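Long-range contact in L-fuculose phosphate aldolase (PDB 4C24), which is a zinc-binding member of the class II aldolase/adducin family, found as an assembly of four chains: residues A[121-126]-A[200-204]. Sequence-based numbering, arbitrary orientation.
Sequences IAVAGK and DEEME
Met-203 carries CG beside its backbone N (chi1 -63°) and then bends at both chi2 and chi3, so that the thioether curls back and its end methyl reaches Ile-121 and Ala-122; Lys-126, with CG set between backbone N and carbonyl carbon (chi1 68°) and every later torsion extended, instead sends its ammonium across to Asp-200. The Met-203 CE lies 3.7 Å from Ile-121 CG2 and also 3.7 Å from Ala-122 CB, and the Ile-121 and Met-203 side chains run nearly perpendicular to each other. Where the backbones come nearest, Lys-126 CB rests against Met-203 CB at 3.8 Å, so the root of the lysine lies over the root of the methionine. Farther out, Lys-126 NZ donates to Asp-200 OD2 over 2.8 Å in a salt bridge, reaching the oxygen from above the carboxylate plane, 56° out of it. The lysine chain also skirts this carboxylate, with Lys-126 CD 3.5 Å from Asp-200 OD1. In this AraD-like fold the contact joins the first turn of helix 200-210 to the loop between helix 103-110 and strand 130-131, at the periphery of the chain. That loop holds the end of a 3-10 segment, 121-123; Ile-121 O takes the i+3 bond from Ala-124 N and also an i+4 bond from Gly-125 N. The backbone angles of Gly-125 would press a CB against the preceding carbonyl O, which calls for glycine. Val-179 and Cys-182 of helix 169-192 also pack on Ile-121, while Met-206 and Phe-210 extend the apolar contact of Ala-122 along helix 200-210. Glu-202 OE2 is hydrogen-bonded to Tyr-133 OH and Thr-135 OG1 of the second subunit.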
ATOM      1  N   ILE A 121      11.963  -6.208 -16.889  1.00 13.63           N
ATOM      2  CA  ILE A 121      12.362  -4.913 -17.394  0.50 14.53           C
ATOM      3  C   ILE A 121      12.539  -4.966 -18.913  1.00 12.70           C
ATOM      4  O   ILE A 121      12.555  -3.940 -19.552  1.00 13.53           O
ATOM      5  CB  ILE A 121      13.616  -4.356 -16.665  0.50 15.04           C
ATOM      6  CG1 ILE A 121      13.700  -2.835 -16.854  0.50 15.66           C
ATOM      7  CG2 ILE A 121      14.906  -5.099 -17.058  0.50 17.74           C
ATOM      8  CD1 ILE A 121      12.421  -2.109 -16.478  0.50 20.62           C
ATOM      9  N   ALA A 122      12.722  -6.159 -19.476  1.00 14.83           N
ATOM     10  CA  ALA A 122      12.846  -6.311 -20.933  1.00 15.19           C
ATOM     11  C   ALA A 122      11.671  -5.751 -21.749  1.00 15.32           C
ATOM     12  O   ALA A 122      11.809  -5.521 -22.944  1.00 17.14           O
ATOM     13  CB  ALA A 122      13.102  -7.753 -21.305  1.00 16.01           C
ATOM     14  N   VAL A 123      10.544  -5.482 -21.100  1.00 16.10           N
ATOM     15  CA  VAL A 123       9.500  -4.726 -21.809  1.00 16.77           C
ATOM     16  C   VAL A 123       9.970  -3.325 -22.225  1.00 14.65           C
ATOM     17  O   VAL A 123       9.467  -2.754 -23.179  1.00 18.39           O
ATOM     18  CB  VAL A 123       8.178  -4.633 -21.024  1.00 17.18           C
ATOM     19  CG1 VAL A 123       7.623  -6.023 -20.756  1.00 21.30           C
ATOM     20  CG2 VAL A 123       8.334  -3.801 -19.750  1.00 17.13           C
ATOM     21  N   ALA A 124      10.946  -2.766 -21.501  1.00 14.66           N
ATOM     22  CA  ALA A 124      11.490  -1.477 -21.842  1.00 16.37           C
ATOM     23  C   ALA A 124      12.891  -1.549 -22.459  1.00 15.94           C
ATOM     24  O   ALA A 124      13.220  -0.736 -23.303  1.00 16.53           O
ATOM     25  CB  ALA A 124      11.486  -0.589 -20.618  1.00 17.42           C
ATOM     26  N   GLY A 125      13.691  -2.528 -22.045  1.00 16.94           N
ATOM     27  CA  GLY A 125      15.075  -2.682 -22.531  1.00 18.62           C
ATOM     28  C   GLY A 125      15.909  -3.389 -21.483  1.00 16.97           C
ATOM     29  O   GLY A 125      15.377  -3.902 -20.511  1.00 16.96           O
ATOM     30  N   LYS A 126      17.225  -3.446 -21.671  1.00 16.38           N
ATOM     31  CA  LYS A 126      18.051  -4.134 -20.645  1.00 17.62           C
ATOM     32  C   LYS A 126      18.141  -3.349 -19.344  1.00 15.60           C
ATOM     33  O   LYS A 126      18.453  -3.906 -18.285  1.00 17.56           O
ATOM     34  CB  LYS A 126      19.446  -4.489 -21.176  1.00 19.94           C
ATOM     35  CG  LYS A 126      20.335  -3.290 -21.437  1.00 20.53           C
ATOM     36  CD  LYS A 126      21.761  -3.705 -21.773  1.00 23.96           C
ATOM     37  CE  LYS A 126      22.615  -2.458 -21.861  1.00 24.58           C
ATOM     38  NZ  LYS A 126      23.987  -2.830 -22.353  1.00 26.34           N
ATOM     39  N   ASP A 200      23.840  -8.802 -19.617  1.00 19.22           N
ATOM     40  CA  ASP A 200      23.338  -8.280 -20.879  1.00 19.60           C
ATOM     41  C   ASP A 200      22.952  -9.388 -21.866  1.00 19.65           C
ATOM     42  O   ASP A 200      21.946  -9.250 -22.576  1.00 21.74           O
ATOM     43  CB  ASP A 200      24.361  -7.338 -21.527  1.00 22.23           C
ATOM     44  CG  ASP A 200      24.442  -5.984 -20.839  1.00 24.70           C
ATOM     45  OD1 ASP A 200      23.741  -5.758 -19.825  1.00 25.45           O
ATOM     46  OD2 ASP A 200      25.238  -5.129 -21.323  1.00 29.65           O
ATOM     47  N   GLU A 201      23.739 -10.465 -21.930  1.00 20.36           N
ATOM     48  CA  GLU A 201      23.446 -11.585 -22.842  1.00 22.17           C
ATOM     49  C   GLU A 201      22.069 -12.175 -22.537  1.00 21.84           C
ATOM     50  O   GLU A 201      21.297 -12.484 -23.448  1.00 22.22           O
ATOM     51  CB  GLU A 201      24.508 -12.679 -22.736  1.00 28.74           C
ATOM     52  CG  GLU A 201      24.262 -13.840 -23.692  1.00 33.81           C
ATOM     53  CD  GLU A 201      25.483 -14.711 -23.945  1.00 41.01           C
ATOM     54  OE1 GLU A 201      26.570 -14.422 -23.396  1.00 48.93           O
ATOM     55  OE2 GLU A 201      25.351 -15.691 -24.710  1.00 47.88           O
ATOM     56  N   GLU A 202      21.775 -12.334 -21.252  1.00 19.29           N
ATOM     57  CA  GLU A 202      20.482 -12.875 -20.837  1.00 18.16           C
ATOM     58  C   GLU A 202      19.397 -11.879 -21.200  1.00 18.51           C
ATOM     59  O   GLU A 202      18.321 -12.287 -21.665  1.00 19.64           O
ATOM     60  CB  GLU A 202      20.472 -13.192 -19.341  1.00 18.96           C
ATOM     61  CG  GLU A 202      19.151 -13.757 -18.820  1.00 20.01           C
ATOM     62  CD  GLU A 202      18.829 -15.160 -19.309  1.00 19.27           C
ATOM     63  OE1 GLU A 202      19.647 -15.771 -20.039  1.00 21.32           O
ATOM     64  OE2 GLU A 202      17.740 -15.659 -18.937  1.00 20.21           O
ATOM     65  N   MET A 203      19.667 -10.588 -21.018  1.00 17.88           N
ATOM     66  CA  MET A 203      18.673  -9.570 -21.397  1.00 18.31           C
ATOM     67  C   MET A 203      18.461  -9.476 -22.911  1.00 20.11           C
ATOM     68  O   MET A 203      17.346  -9.201 -23.363  1.00 20.30           O
ATOM     69  CB  MET A 203      18.965  -8.217 -20.751  1.00 18.34           C
ATOM     70  CG  MET A 203      18.877  -8.270 -19.229  1.00 17.25           C
ATOM     71  SD  MET A 203      17.384  -9.086 -18.580  1.00 19.48           S
ATOM     72  CE  MET A 203      16.132  -7.930 -19.114  1.00 21.46           C
ATOM     73  N   GLU A 204      19.517  -9.716 -23.691  1.00 19.76           N
ATOM     74  CA  GLU A 204      19.407  -9.772 -25.156  1.00 21.14           C
ATOM     75  C   GLU A 204      18.478 -10.924 -25.541  1.00 21.62           C
ATOM     76  O   GLU A 204      17.610 -10.782 -26.421  1.00 23.41           O
ATOM     77  CB  GLU A 204      20.786  -9.982 -25.778  1.00 23.85           C
TER